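Local coordinates for protein cytochrome C (PDB 5LO9) that probably interconverts thiosulfate and tetrathionate, passing the electrons along its covalently bound c-type hemes, at residues A[424-433]-A[469-480]; A[279-287]-A[334-345]. One frame throughout, in Å; residues are numbered along the deposited sequence.

Following the chain from the N terminus, interaction 2 comes first: the loop 279-287, which follows helix 256-269, closes against 334-345, just beyond helix 323-332, and encloses 46 residues. Only after this does interaction 1 close, when 424-433, past strand 418-421, meets the end of helix 460-470 and its continuation to residue 480 over 35 intervening residues. The two closed loops follow in series and neither nest nor cross. Their contacts nevertheless touch, through the Arg-428 to Asp-284 salt bridge and a probable hydrogen bond between Asn-431 and Asn-336. Together they join the surroundings of two hemes, one beside Leu-424 and Ile-470, the other attached to Cys-287.

Interaction 1: residues A[424-433]-A[469-480]; sequences LWGPRSYNWG and YINAHERPQDPR. With HEC (heme c), chain F.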
loop_
_atom_site.group_PDB
_atom_site.type_symbol
_atom_site.label_atom_id
_atom_site.label_comp_id
_atom_site.label_asym_id
_atom_site.label_seq_id
_atom_site.Cartn_x
_atom_site.Cartn_y
_atom_site.Cartn_z
ATOM N N LEU A 424 -16.844 25.115 9.292
ATOM C CA LEU A 424 -17.012 24.993 7.859
ATOM C C LEU A 424 -16.422 26.146 7.076
ATOM O O LEU A 424 -16.369 26.074 5.839
ATOM C CB LEU A 424 -18.494 24.863 7.528
ATOM C CG LEU A 424 -19.227 23.727 8.226
ATOM C CD1 LEU A 424 -20.660 23.669 7.658
ATOM C CD2 LEU A 424 -18.504 22.377 8.050
ATOM N N TRP A 425 -16.052 27.224 7.744
ATOM C CA TRP A 425 -15.254 28.270 7.120
ATOM C C TRP A 425 -14.557 29.046 8.229
ATOM O O TRP A 425 -14.671 28.718 9.415
ATOM C CB TRP A 425 -16.092 29.169 6.206
ATOM C CG TRP A 425 -17.207 29.967 6.859
ATOM C CD1 TRP A 425 -17.087 31.171 7.474
ATOM C CD2 TRP A 425 -18.608 29.632 6.915
ATOM N NE1 TRP A 425 -18.310 31.607 7.921
ATOM C CE2 TRP A 425 -19.261 30.683 7.596
ATOM C CE3 TRP A 425 -19.365 28.544 6.474
ATOM C CZ2 TRP A 425 -20.626 30.678 7.861
ATOM C CZ3 TRP A 425 -20.730 28.541 6.739
ATOM C CH2 TRP A 425 -21.344 29.610 7.427
ATOM N N GLY A 426 -13.790 30.049 7.836
ATOM C CA GLY A 426 -12.980 30.756 8.791
ATOM C C GLY A 426 -11.656 30.093 9.030
ATOM O O GLY A 426 -11.334 29.065 8.435
ATOM N N PRO A 427 -10.862 30.671 9.927
ATOM C CA PRO A 427 -9.455 30.254 10.068
ATOM C C PRO A 427 -9.238 28.867 10.652
ATOM O O PRO A 427 -8.099 28.391 10.620
ATOM C CB PRO A 427 -8.863 31.328 10.992
ATOM C CG PRO A 427 -10.047 31.888 11.721
ATOM C CD PRO A 427 -11.166 31.856 10.734
ATOM N N ARG A 428 -10.256 28.213 11.206
ATOM C CA ARG A 428 -10.088 26.867 11.738
ATOM C C ARG A 428 -10.751 25.793 10.869
ATOM O O ARG A 428 -10.925 24.656 11.319
ATOM C CB ARG A 428 -10.629 26.804 13.158
ATOM C CG ARG A 428 -10.208 27.960 13.998
ATOM C CD ARG A 428 -8.751 28.029 14.185
ATOM N NE ARG A 428 -8.238 26.879 14.889
ATOM C CZ ARG A 428 -6.979 26.485 14.782
ATOM N NH1 ARG A 428 -6.152 27.166 13.992
ATOM N NH2 ARG A 428 -6.557 25.415 15.446
ATOM N N SER A 429 -11.100 26.121 9.632
ATOM C CA SER A 429 -11.685 25.169 8.708
ATOM C C SER A 429 -10.619 24.660 7.732
ATOM O O SER A 429 -9.452 25.022 7.796
ATOM C CB SER A 429 -12.841 25.845 7.979
ATOM O OG SER A 429 -13.501 24.956 7.122
ATOM N N TYR A 430 -11.029 23.797 6.819
ATOM C CA TYR A 430 -10.133 23.356 5.761
ATOM C C TYR A 430 -9.740 24.537 4.889
ATOM O O TYR A 430 -10.483 25.524 4.781
ATOM C CB TYR A 430 -10.804 22.282 4.904
ATOM C CG TYR A 430 -12.211 22.612 4.417
ATOM C CD1 TYR A 430 -12.413 23.342 3.233
ATOM C CD2 TYR A 430 -13.324 22.190 5.125
ATOM C CE1 TYR A 430 -13.679 23.635 2.768
ATOM C CE2 TYR A 430 -14.635 22.476 4.657
ATOM C CZ TYR A 430 -14.788 23.196 3.482
ATOM O OH TYR A 430 -16.035 23.482 3.005
ATOM N N ASN A 431 -8.568 24.431 4.239
ATOM C CA ASN A 431 -8.043 25.589 3.524
ATOM C C ASN A 431 -8.496 25.563 2.059
ATOM O O ASN A 431 -9.232 24.673 1.619
ATOM C CB ASN A 431 -6.507 25.718 3.714
ATOM C CG ASN A 431 -5.641 24.698 2.915
ATOM O OD1 ASN A 431 -5.970 24.252 1.794
ATOM N ND2 ASN A 431 -4.467 24.401 3.490
ATOM N N TRP A 432 -8.071 26.585 1.303
ATOM C CA TRP A 432 -8.599 26.834 -0.034
ATOM C C TRP A 432 -8.105 25.825 -1.059
ATOM O O TRP A 432 -8.579 25.846 -2.206
ATOM C CB TRP A 432 -8.221 28.240 -0.502
ATOM C CG TRP A 432 -9.180 29.344 -0.124
ATOM C CD1 TRP A 432 -8.971 30.345 0.791
ATOM C CD2 TRP A 432 -10.470 29.569 -0.669
ATOM N NE1 TRP A 432 -10.060 31.178 0.840
ATOM C CE2 TRP A 432 -10.994 30.721 -0.050
ATOM C CE3 TRP A 432 -11.237 28.913 -1.621
ATOM C CZ2 TRP A 432 -12.259 31.211 -0.343
ATOM C CZ3 TRP A 432 -12.489 29.404 -1.919
ATOM C CH2 TRP A 432 -12.988 30.540 -1.282
ATOM N N GLY A 433 -7.175 24.953 -0.678
ATOM C CA GLY A 433 -6.731 23.919 -1.578
ATOM C C GLY A 433 -7.448 22.612 -1.371
ATOM O O GLY A 433 -7.296 21.698 -2.182
ATOM N N TYR A 469 -23.092 28.510 -0.703
ATOM C CA TYR A 469 -23.044 29.469 0.402
ATOM C C TYR A 469 -21.824 29.224 1.289
ATOM O O TYR A 469 -21.058 30.144 1.576
ATOM C CB TYR A 469 -24.328 29.408 1.233
ATOM C CG TYR A 469 -24.280 30.169 2.561
ATOM C CD1 TYR A 469 -24.283 31.543 2.604
ATOM C CD2 TYR A 469 -24.252 29.516 3.758
ATOM C CE1 TYR A 469 -24.252 32.259 3.821
ATOM C CE2 TYR A 469 -24.218 30.230 4.983
ATOM C CZ TYR A 469 -24.220 31.595 4.988
ATOM O OH TYR A 469 -24.190 32.286 6.177
ATOM N N ILE A 470 -21.631 27.987 1.735
ATOM C CA ILE A 470 -20.515 27.637 2.622
ATOM C C ILE A 470 -19.180 28.015 1.995
ATOM O O ILE A 470 -18.318 28.643 2.624
ATOM C CB ILE A 470 -20.550 26.129 2.920
ATOM C CG1 ILE A 470 -21.529 25.828 4.026
ATOM C CG2 ILE A 470 -19.154 25.589 3.286
ATOM C CD1 ILE A 470 -21.918 24.315 4.089
ATOM N N ASN A 471 -18.959 27.575 0.767
ATOM C CA ASN A 471 -17.652 27.706 0.163
ATOM C C ASN A 471 -17.438 29.059 -0.500
ATOM O O ASN A 471 -16.519 29.210 -1.306
ATOM C CB ASN A 471 -17.438 26.556 -0.819
ATOM C CG ASN A 471 -17.094 25.257 -0.099
ATOM O OD1 ASN A 471 -16.426 25.276 0.956
ATOM N ND2 ASN A 471 -17.538 24.119 -0.660
ATOM N N ALA A 472 -18.257 30.047 -0.175
ATOM C CA ALA A 472 -18.019 31.397 -0.634
ATOM C C ALA A 472 -17.538 32.285 0.497
ATOM O O ALA A 472 -17.509 33.503 0.357
ATOM C CB ALA A 472 -19.279 31.942 -1.289
ATOM N N HIS A 473 -17.082 31.685 1.574
ATOM C CA HIS A 473 -16.528 32.376 2.726
ATOM C C HIS A 473 -15.006 32.275 2.708
ATOM O O HIS A 473 -14.427 31.371 2.100
ATOM C CB HIS A 473 -17.043 31.751 4.030
ATOM C CG HIS A 473 -18.499 31.971 4.295
ATOM N ND1 HIS A 473 -19.492 31.201 3.727
ATOM C CD2 HIS A 473 -19.127 32.848 5.110
ATOM C CE1 HIS A 473 -20.671 31.614 4.158
ATOM N NE2 HIS A 473 -20.478 32.611 5.001
ATOM N N GLU A 474 -14.346 33.195 3.402
ATOM C CA GLU A 474 -12.899 33.025 3.472
ATOM C C GLU A 474 -12.559 31.882 4.405
ATOM O O GLU A 474 -13.321 31.530 5.312
ATOM C CB GLU A 474 -12.185 34.297 3.950
ATOM C CG GLU A 474 -11.978 35.343 2.868
ATOM C CD GLU A 474 -10.989 34.925 1.760
ATOM O OE1 GLU A 474 -10.195 33.978 1.961
ATOM O OE2 GLU A 474 -11.029 35.543 0.672
ATOM N N ARG A 475 -11.380 31.333 4.188
ATOM C CA ARG A 475 -10.791 30.230 4.955
ATOM C C ARG A 475 -9.301 30.338 4.701
ATOM O O ARG A 475 -8.900 31.153 3.860
ATOM C CB ARG A 475 -11.313 28.873 4.482
ATOM C CG ARG A 475 -10.991 28.611 2.988
ATOM C CD ARG A 475 -11.555 27.303 2.474
ATOM N NE ARG A 475 -13.021 27.334 2.448
ATOM C CZ ARG A 475 -13.800 26.883 3.426
ATOM N NH1 ARG A 475 -13.275 26.357 4.536
ATOM N NH2 ARG A 475 -15.108 26.962 3.285
ATOM N N PRO A 476 -8.460 29.520 5.331
ATOM C CA PRO A 476 -7.011 29.693 5.166
ATOM C C PRO A 476 -6.561 29.593 3.722
ATOM O O PRO A 476 -7.134 28.875 2.896
ATOM C CB PRO A 476 -6.425 28.570 6.011
ATOM C CG PRO A 476 -7.463 28.339 7.080
ATOM C CD PRO A 476 -8.768 28.498 6.337
ATOM N N GLN A 477 -5.531 30.370 3.426
ATOM C CA GLN A 477 -5.026 30.480 2.067
ATOM C C GLN A 477 -4.598 29.127 1.479
ATOM O O GLN A 477 -4.201 28.186 2.189
ATOM C CB GLN A 477 -3.843 31.434 2.066
ATOM C CG GLN A 477 -3.228 31.674 0.715
ATOM C CD GLN A 477 -4.137 32.371 -0.217
ATOM O OE1 GLN A 477 -4.718 31.767 -1.116
ATOM N NE2 GLN A 477 -4.282 33.679 -0.005
ATOM N N ASP A 478 -4.641 29.062 0.155
ATOM C CA ASP A 478 -4.098 27.915 -0.562
ATOM C C ASP A 478 -2.609 27.771 -0.266
ATOM O O ASP A 478 -1.869 28.766 -0.338
ATOM C CB ASP A 478 -4.326 28.093 -2.052
ATOM C CG ASP A 478 -4.130 26.824 -2.821
ATOM O OD1 ASP A 478 -3.221 26.065 -2.443
ATOM O OD2 ASP A 478 -4.878 26.605 -3.810
ATOM N N PRO A 479 -2.135 26.580 0.123
ATOM C CA PRO A 479 -0.678 26.387 0.310
ATOM C C PRO A 479 0.149 26.629 -0.938
ATOM O O PRO A 479 1.343 26.897 -0.806
ATOM C CB PRO A 479 -0.579 24.929 0.762
ATOM C CG PRO A 479 -1.891 24.669 1.424
ATOM C CD PRO A 479 -2.904 25.430 0.625
ATOM N N ARG A 480 -0.452 26.555 -2.128
ATOM C CA ARG A 480 0.166 26.850 -3.414
ATOM C C ARG A 480 0.112 28.330 -3.757
ATOM O O ARG A 480 0.487 28.719 -4.871
ATOM C CB ARG A 480 -0.542 26.047 -4.513
ATOM C CG ARG A 480 -0.519 24.540 -4.246
ATOM C CD ARG A 480 -1.527 23.770 -5.078
ATOM N NE ARG A 480 -2.908 24.133 -4.807
ATOM C CZ ARG A 480 -3.952 23.604 -5.429
ATOM N NH1 ARG A 480 -3.792 22.668 -6.356
ATOM N NH2 ARG A 480 -5.167 24.027 -5.128
HETATM FE FE HEC F . -22.682 18.678 9.282
HETATM C CHA HEC F . -19.517 17.209 9.170
HETATM C CHB HEC F . -22.086 20.338 6.264
HETATM C CHC HEC F . -25.972 19.757 9.256
HETATM C CHD HEC F . -23.094 17.550 12.602
HETATM N NA HEC F . -21.077 18.771 7.954
HETATM C C1A HEC F . -19.904 18.135 8.087
HETATM C C2A HEC F . -18.972 18.451 6.970
HETATM C C3A HEC F . -19.728 19.348 6.116
HETATM C C4A HEC F . -21.025 19.489 6.830
HETATM C CMA HEC F . -19.256 19.953 4.830
HETATM C CAA HEC F . -17.585 17.969 6.694
HETATM C CBA HEC F . -16.678 19.198 6.572
HETATM C CGA HEC F . -15.647 19.310 7.662
HETATM O O1A HEC F . -15.594 18.420 8.524
HETATM O O2A HEC F . -14.904 20.315 7.637
HETATM N NB HEC F . -23.816 19.832 7.984
HETATM C C1B HEC F . -23.419 20.404 6.855
HETATM C C2B HEC F . -24.500 21.155 6.179
HETATM C C3B HEC F . -25.652 20.975 7.057
HETATM C C4B HEC F . -25.108 20.118 8.136
HETATM C CMB HEC F . -24.414 21.928 4.914
HETATM C CAB HEC F . -27.057 21.492 6.896
HETATM C CBB HEC F . -27.589 20.921 5.603
HETATM N NC HEC F . -24.245 18.670 10.672
HETATM C C1C HEC F . -25.468 19.142 10.478
HETATM C C2C HEC F . -26.338 19.044 11.661
HETATM C C3C HEC F . -25.502 18.399 12.655
HETATM C C4C HEC F . -24.214 18.231 11.933
HETATM C CMC HEC F . -27.746 19.525 11.779
HETATM C CAC HEC F . -25.772 18.038 14.093
HETATM C CBC HEC F . -26.987 17.221 14.382
HETATM N ND HEC F . -21.528 17.567 10.618
HETATM C C1D HEC F . -21.859 17.211 11.868
HETATM C C2D HEC F . -20.794 16.387 12.501
HETATM C C3D HEC F . -19.761 16.279 11.486
HETATM C C4D HEC F . -20.319 17.041 10.361
HETATM C CMD HEC F . -20.755 15.781 13.857
HETATM C CAD HEC F . -18.462 15.565 11.621
HETATM C CBD HEC F . -18.773 14.078 11.481
HETATM C CGD HEC F . -17.963 13.223 12.448
HETATM O O1D HEC F . -17.187 13.719 13.283
HETATM O O2D HEC F . -18.117 11.999 12.404
#
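Arg-475 and Tyr-430 both set CG between their own backbone N and carbonyl carbon (chi1 60° and 49°), and a bend at chi3 of the arginine then lays its guanidinium flat over one face of the tyrosine ring, with the planes only 6° apart. Around its rim the same group is gripped by three acceptors of 424-433. NH2 of Arg-475 donates to Leu-424 O at 3.0 Å, while NH1 of Arg-475 lies 2.9 Å from both Ser-429 OG and Tyr-430 O. A methionine here would probably leave the carbonyl oxygens of Leu-424 and Tyr-430, and Ser-429 OG, without this donor and strip the tyrosine ring of its flat cover. From the ring's edge, Tyr-430 OH donates to a lone pair of Asn-471 OD1 at 2.8 Å; the other end of that amide, ND2, is hydrogen-bonded to Met-436 O.

Nearer the backbone, CG of Arg-475 sits over the five-membered ring of Trp-432 in a CH-pi contact. The indole NE1 of Trp-432 reaches Glu-474 OE1 (3.0 Å) from above the carboxylate plane, and this carboxylate also accepts from the backbone nitrogens of Gly-512, Gln-513 and Gly-514. Earlier in 424-433, the five-membered ring of Trp-425 stacks face to face on His-473, centroids 3.6 Å apart, and Ile-470 CG1 meets the edge of the indole.

Leu-424 CD2 and Ile-470 CD1 turn to the heme, the latter 3.6 Å from its CMB. With helix 460-470 packed on helix 391-401 through Ile-470 and Tyr-398, this forms part of the heme-pocket wall, consistent with a class I cytochrome c fold.

Interaction 2: residues A[279-287]-A[334-345]; sequences PHVGNDQTC and SMNAQDSVSGQV. With HEC (heme c), chain E; THJ (thiosulfate), chain J; EDO (1,2-ethanediol), chain V.
Ser-334 offers its carbonyl oxygen to Asn-283 ND2 (2.8 Å); the oxygen lies in the plane of the asparagine amide, although the donor is tilted from the carbonyl plane. The side chain of Ser-334 faces the ligand, OG donating to O3 of the bound thiosulfate while CB rests on the heme. Met-335 is folded at chi2 and chi3 (-59° and -61°), which turns CE back onto the other segment, 3.4 Å from Gln-285 O and also against the methyls of Val-281, and leaves SD beside heme methyl CMC. Met-335 O takes a nearly linear approach from Gly-282 N at 2.8 Å. Gly-282 passes close to Asn-336 O, where a side chain would probably not fit; Asn-336 O receives a CA-H...O contact from Gly-282 CA at 3.2 Å. Asn-336 ND2 donates to Asp-339 OD2 and, weakly, to Gly-282 O, while its OD1 accepts from Gln-338 NE2 and probably from Asn-431 ND2.

Next, Ala-337 CB closes on His-280 O. Ser-340 OG has both Pro-279 O and Ala-337 O within reach. A water links the segments, accepting from Val-341 N and donating to Val-281 O. Ser-342 N then donates to Pro-279 O at 3.0 Å, and its OG, accepting from Gln-344 N, forms an ST turn. Gln-344 O ends the series: it lies in the ring plane of His-280 and takes a bond from ND1 of that ring (3.1 Å), though the nitrogen stands well above the carbonyl plane.

Every acceptor in the direct hydrogen bonds between the segments is a backbone carbonyl, and the donors are uncharged side chains, the His-280 ring and the backbone N of Gly-282 and Ser-342, so no salt bridge is involved; the contact sets the thiosulfate-binding Ser-334 close to the heme covalently attached at Cys-287, consistent with electron transfer between substrate and heme.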
loop_
_atom_site.group_PDB
_atom_site.type_symbol
_atom_site.label_atom_id
_atom_site.label_comp_id
_atom_site.label_asym_id
_atom_site.label_seq_id
_atom_site.Cartn_x
_atom_site.Cartn_y
_atom_site.Cartn_z
ATOM N N PRO A 279 0.792 18.006 15.997
ATOM C CA PRO A 279 1.797 18.958 15.517
ATOM C C PRO A 279 1.787 19.162 14.010
ATOM O O PRO A 279 2.485 20.067 13.529
ATOM C CB PRO A 279 3.122 18.327 15.979
ATOM C CG PRO A 279 2.766 17.379 17.050
ATOM C CD PRO A 279 1.415 16.853 16.665
ATOM N N HIS A 280 1.064 18.335 13.255
ATOM C CA HIS A 280 0.968 18.463 11.804
ATOM C C HIS A 280 -0.417 18.921 11.371
ATOM O O HIS A 280 -0.683 18.967 10.167
ATOM C CB HIS A 280 1.312 17.136 11.109
ATOM C CG HIS A 280 2.627 16.559 11.543
ATOM N ND1 HIS A 280 3.833 16.956 11.000
ATOM C CD2 HIS A 280 2.929 15.675 12.529
ATOM C CE1 HIS A 280 4.813 16.309 11.609
ATOM N NE2 HIS A 280 4.295 15.531 12.542
ATOM N N VAL A 281 -1.296 19.277 12.319
ATOM C CA VAL A 281 -2.660 19.736 12.034
ATOM C C VAL A 281 -2.738 21.204 12.398
ATOM O O VAL A 281 -2.460 21.581 13.545
ATOM C CB VAL A 281 -3.711 18.912 12.794
ATOM C CG1 VAL A 281 -5.120 19.532 12.639
ATOM C CG2 VAL A 281 -3.708 17.454 12.294
ATOM N N GLY A 282 -3.116 22.025 11.418
ATOM C CA GLY A 282 -3.152 23.468 11.575
ATOM C C GLY A 282 -4.547 24.071 11.649
ATOM O O GLY A 282 -4.755 25.283 11.460
ATOM N N ASN A 283 -5.529 23.220 11.902
ATOM C CA ASN A 283 -6.876 23.696 12.060
ATOM C C ASN A 283 -7.580 22.784 13.045
ATOM O O ASN A 283 -6.930 22.041 13.791
ATOM C CB ASN A 283 -7.586 23.780 10.697
ATOM C CG ASN A 283 -7.662 22.465 10.005
ATOM O OD1 ASN A 283 -7.514 21.412 10.626
ATOM N ND2 ASN A 283 -7.975 22.506 8.710
ATOM N N ASP A 284 -8.915 22.882 13.056
ATOM C CA ASP A 284 -9.783 22.169 13.981
ATOM C C ASP A 284 -10.644 21.171 13.212
ATOM O O ASP A 284 -11.871 21.243 13.223
ATOM C CB ASP A 284 -10.624 23.159 14.796
ATOM C CG ASP A 284 -9.778 23.961 15.801
ATOM O OD1 ASP A 284 -8.750 23.426 16.272
ATOM O OD2 ASP A 284 -10.164 25.092 16.160
ATOM N N GLN A 285 -9.975 20.200 12.602
ATOM C CA GLN A 285 -10.584 19.185 11.772
ATOM C C GLN A 285 -10.071 17.828 12.223
ATOM O O GLN A 285 -9.080 17.733 12.949
ATOM C CB GLN A 285 -10.239 19.403 10.311
ATOM C CG GLN A 285 -10.639 20.766 9.783
ATOM C CD GLN A 285 -12.140 21.006 9.646
ATOM O OE1 GLN A 285 -12.646 22.041 10.074
ATOM N NE2 GLN A 285 -12.837 20.097 8.998
ATOM N N THR A 286 -10.771 16.777 11.798
ATOM C CA THR A 286 -10.278 15.414 11.879
ATOM C C THR A 286 -10.670 14.702 10.595
ATOM O O THR A 286 -11.630 15.081 9.921
ATOM C CB THR A 286 -10.833 14.615 13.063
ATOM O OG1 THR A 286 -12.237 14.381 12.862
ATOM C CG2 THR A 286 -10.604 15.305 14.415
ATOM N N CYS A 287 -9.933 13.629 10.291
ATOM C CA CYS A 287 -10.234 12.823 9.115
ATOM C C CYS A 287 -11.672 12.343 9.180
ATOM O O CYS A 287 -12.380 12.304 8.168
ATOM C CB CYS A 287 -9.301 11.602 9.037
ATOM S SG CYS A 287 -7.487 11.805 9.299
ATOM N N SER A 334 -6.729 19.643 3.720
ATOM C CA SER A 334 -7.851 19.573 4.654
ATOM C C SER A 334 -7.445 19.839 6.107
ATOM O O SER A 334 -8.266 20.345 6.880
ATOM C CB SER A 334 -8.554 18.220 4.565
ATOM O OG SER A 334 -9.027 17.971 3.259
ATOM N N MET A 335 -6.232 19.460 6.520
ATOM C CA MET A 335 -5.736 19.728 7.873
ATOM C C MET A 335 -4.837 20.967 7.964
ATOM O O MET A 335 -4.315 21.265 9.045
ATOM C CB MET A 335 -4.959 18.509 8.398
ATOM C CG MET A 335 -5.582 17.178 8.020
ATOM S SD MET A 335 -7.298 16.886 8.582
ATOM C CE MET A 335 -7.071 16.978 10.373
ATOM N N ASN A 336 -4.598 21.664 6.851
ATOM C CA ASN A 336 -3.920 22.963 6.861
ATOM C C ASN A 336 -2.573 22.930 7.591
ATOM O O ASN A 336 -2.290 23.756 8.462
ATOM C CB ASN A 336 -4.827 23.993 7.496
ATOM C CG ASN A 336 -4.380 25.363 7.216
ATOM O OD1 ASN A 336 -3.977 25.666 6.093
ATOM N ND2 ASN A 336 -4.470 26.234 8.222
ATOM N N ALA A 337 -1.710 21.992 7.189
ATOM C CA ALA A 337 -0.505 21.714 7.962
ATOM C C ALA A 337 0.450 22.892 7.979
ATOM O O ALA A 337 1.274 22.997 8.895
ATOM C CB ALA A 337 0.194 20.481 7.406
ATOM N N GLN A 338 0.357 23.783 6.991
ATOM C CA GLN A 338 1.226 24.952 6.972
ATOM C C GLN A 338 1.069 25.783 8.246
ATOM O O GLN A 338 2.038 26.379 8.727
ATOM C CB GLN A 338 0.909 25.804 5.750
ATOM C CG GLN A 338 -0.509 26.412 5.758
ATOM C CD GLN A 338 -0.847 27.085 4.441
ATOM O OE1 GLN A 338 0.050 27.404 3.653
ATOM N NE2 GLN A 338 -2.153 27.230 4.155
ATOM N N ASP A 339 -0.135 25.839 8.808
ATOM C CA ASP A 339 -0.365 26.606 10.020
ATOM C C ASP A 339 -0.289 25.726 11.238
ATOM O O ASP A 339 -0.787 26.091 12.300
ATOM C CB ASP A 339 -1.720 27.317 9.985
ATOM C CG ASP A 339 -1.783 28.365 8.918
ATOM O OD1 ASP A 339 -0.713 28.955 8.642
ATOM O OD2 ASP A 339 -2.877 28.579 8.334
ATOM N N SER A 340 0.305 24.563 11.108
ATOM C CA SER A 340 0.519 23.760 12.291
ATOM C C SER A 340 1.801 24.207 12.978
ATOM O O SER A 340 2.624 24.933 12.418
ATOM C CB SER A 340 0.580 22.278 11.919
ATOM O OG SER A 340 1.846 21.882 11.371
ATOM N N VAL A 341 1.979 23.723 14.195
ATOM C CA VAL A 341 3.191 24.016 14.945
ATOM C C VAL A 341 4.417 23.618 14.140
ATOM O O VAL A 341 5.365 24.397 13.987
ATOM C CB VAL A 341 3.140 23.287 16.295
ATOM C CG1 VAL A 341 4.484 23.082 16.823
ATOM C CG2 VAL A 341 2.351 24.092 17.244
ATOM N N SER A 342 4.414 22.393 13.620
ATOM C CA SER A 342 5.520 21.896 12.812
ATOM C C SER A 342 5.598 22.567 11.452
ATOM O O SER A 342 6.647 22.518 10.806
ATOM C CB SER A 342 5.356 20.405 12.583
ATOM O OG SER A 342 4.557 20.221 11.428
ATOM N N GLY A 343 4.502 23.121 10.977
ATOM C CA GLY A 343 4.450 23.688 9.655
ATOM C C GLY A 343 4.436 22.705 8.510
ATOM O O GLY A 343 4.305 23.146 7.355
ATOM N N GLN A 344 4.488 21.397 8.784
ATOM C CA GLN A 344 4.776 20.383 7.769
ATOM C C GLN A 344 3.763 19.262 7.798
ATOM O O GLN A 344 3.134 18.997 8.823
ATOM C CB GLN A 344 6.105 19.701 8.005
ATOM C CG GLN A 344 7.345 20.537 7.887
ATOM C CD GLN A 344 8.500 19.824 8.561
ATOM O OE1 GLN A 344 8.865 18.715 8.142
ATOM N NE2 GLN A 344 9.036 20.416 9.654
ATOM N N VAL A 345 3.669 18.541 6.688
ATOM C CA VAL A 345 2.885 17.308 6.722
ATOM C C VAL A 345 3.720 16.259 7.439
ATOM O O VAL A 345 4.923 16.443 7.637
ATOM C CB VAL A 345 2.474 16.804 5.329
ATOM C CG1 VAL A 345 1.804 17.869 4.547
ATOM C CG2 VAL A 345 3.631 16.263 4.582
HETATM FE FE HEC E . -9.868 13.045 2.961
HETATM C CHA HEC E . -10.349 11.827 -0.299
HETATM C CHB HEC E . -7.761 10.346 3.692
HETATM C CHC HEC E . -9.178 14.415 6.141
HETATM C CHD HEC E . -12.246 15.462 2.394
HETATM N NA HEC E . -9.199 11.394 1.884
HETATM C C1A HEC E . -9.489 11.104 0.620
HETATM C C2A HEC E . -8.838 9.866 0.138
HETATM C C3A HEC E . -8.086 9.421 1.299
HETATM C C4A HEC E . -8.371 10.439 2.340
HETATM C CMA HEC E . -7.251 8.196 1.397
HETATM C CAA HEC E . -8.978 9.220 -1.217
HETATM C CBA HEC E . -10.371 8.610 -1.331
HETATM C CGA HEC E . -10.528 7.811 -2.614
HETATM O O1A HEC E . -11.473 6.992 -2.658
HETATM O O2A HEC E . -9.738 8.002 -3.588
HETATM N NB HEC E . -8.703 12.510 4.610
HETATM C C1B HEC E . -7.943 11.397 4.699
HETATM C C2B HEC E . -7.220 11.298 5.971
HETATM C C3B HEC E . -7.633 12.499 6.685
HETATM C C4B HEC E . -8.540 13.179 5.742
HETATM C CMB HEC E . -6.320 10.209 6.432
HETATM C CAB HEC E . -7.193 12.930 8.046
HETATM C CBB HEC E . -5.691 13.204 7.980
HETATM N NC HEC E . -10.574 14.667 4.070
HETATM C C1C HEC E . -10.208 15.040 5.307
HETATM C C2C HEC E . -10.986 16.190 5.823
HETATM C C3C HEC E . -11.887 16.502 4.701
HETATM C C4C HEC E . -11.548 15.481 3.683
HETATM C CMC HEC E . -10.831 16.851 7.169
HETATM C CAC HEC E . -12.979 17.549 4.579
HETATM C CBC HEC E . -12.486 18.910 4.955
HETATM N ND HEC E . -11.058 13.547 1.325
HETATM C C1D HEC E . -11.930 14.543 1.303
HETATM C C2D HEC E . -12.640 14.653 0.016
HETATM C C3D HEC E . -12.089 13.576 -0.827
HETATM C C4D HEC E . -11.109 12.974 0.118
HETATM C CMD HEC E . -13.667 15.686 -0.297
HETATM C CAD HEC E . -12.426 13.173 -2.251
HETATM C CBD HEC E . -12.263 14.281 -3.314
HETATM C CGD HEC E . -10.856 14.870 -3.549
HETATM O O1D HEC E . -10.137 15.322 -2.608
HETATM O O2D HEC E . -10.446 14.931 -4.741
HETATM S S1 THJ J . -7.642 16.411 0.022
HETATM O O1 THJ J . -6.280 16.109 -0.538
HETATM O O2 THJ J . -8.628 16.697 -1.072
HETATM O O3 THJ J . -7.538 17.664 0.807
HETATM S S2 THJ J . -8.194 15.084 1.187
HETATM C C1 EDO V . 6.115 27.459 11.035
HETATM O O1 EDO V . 7.115 27.068 11.989
HETATM C C2 EDO V . 4.731 27.282 11.654
HETATM O O2 EDO V . 3.713 27.761 10.762
HETATM O O HOH W 1 -0.161 22.164 15.477
#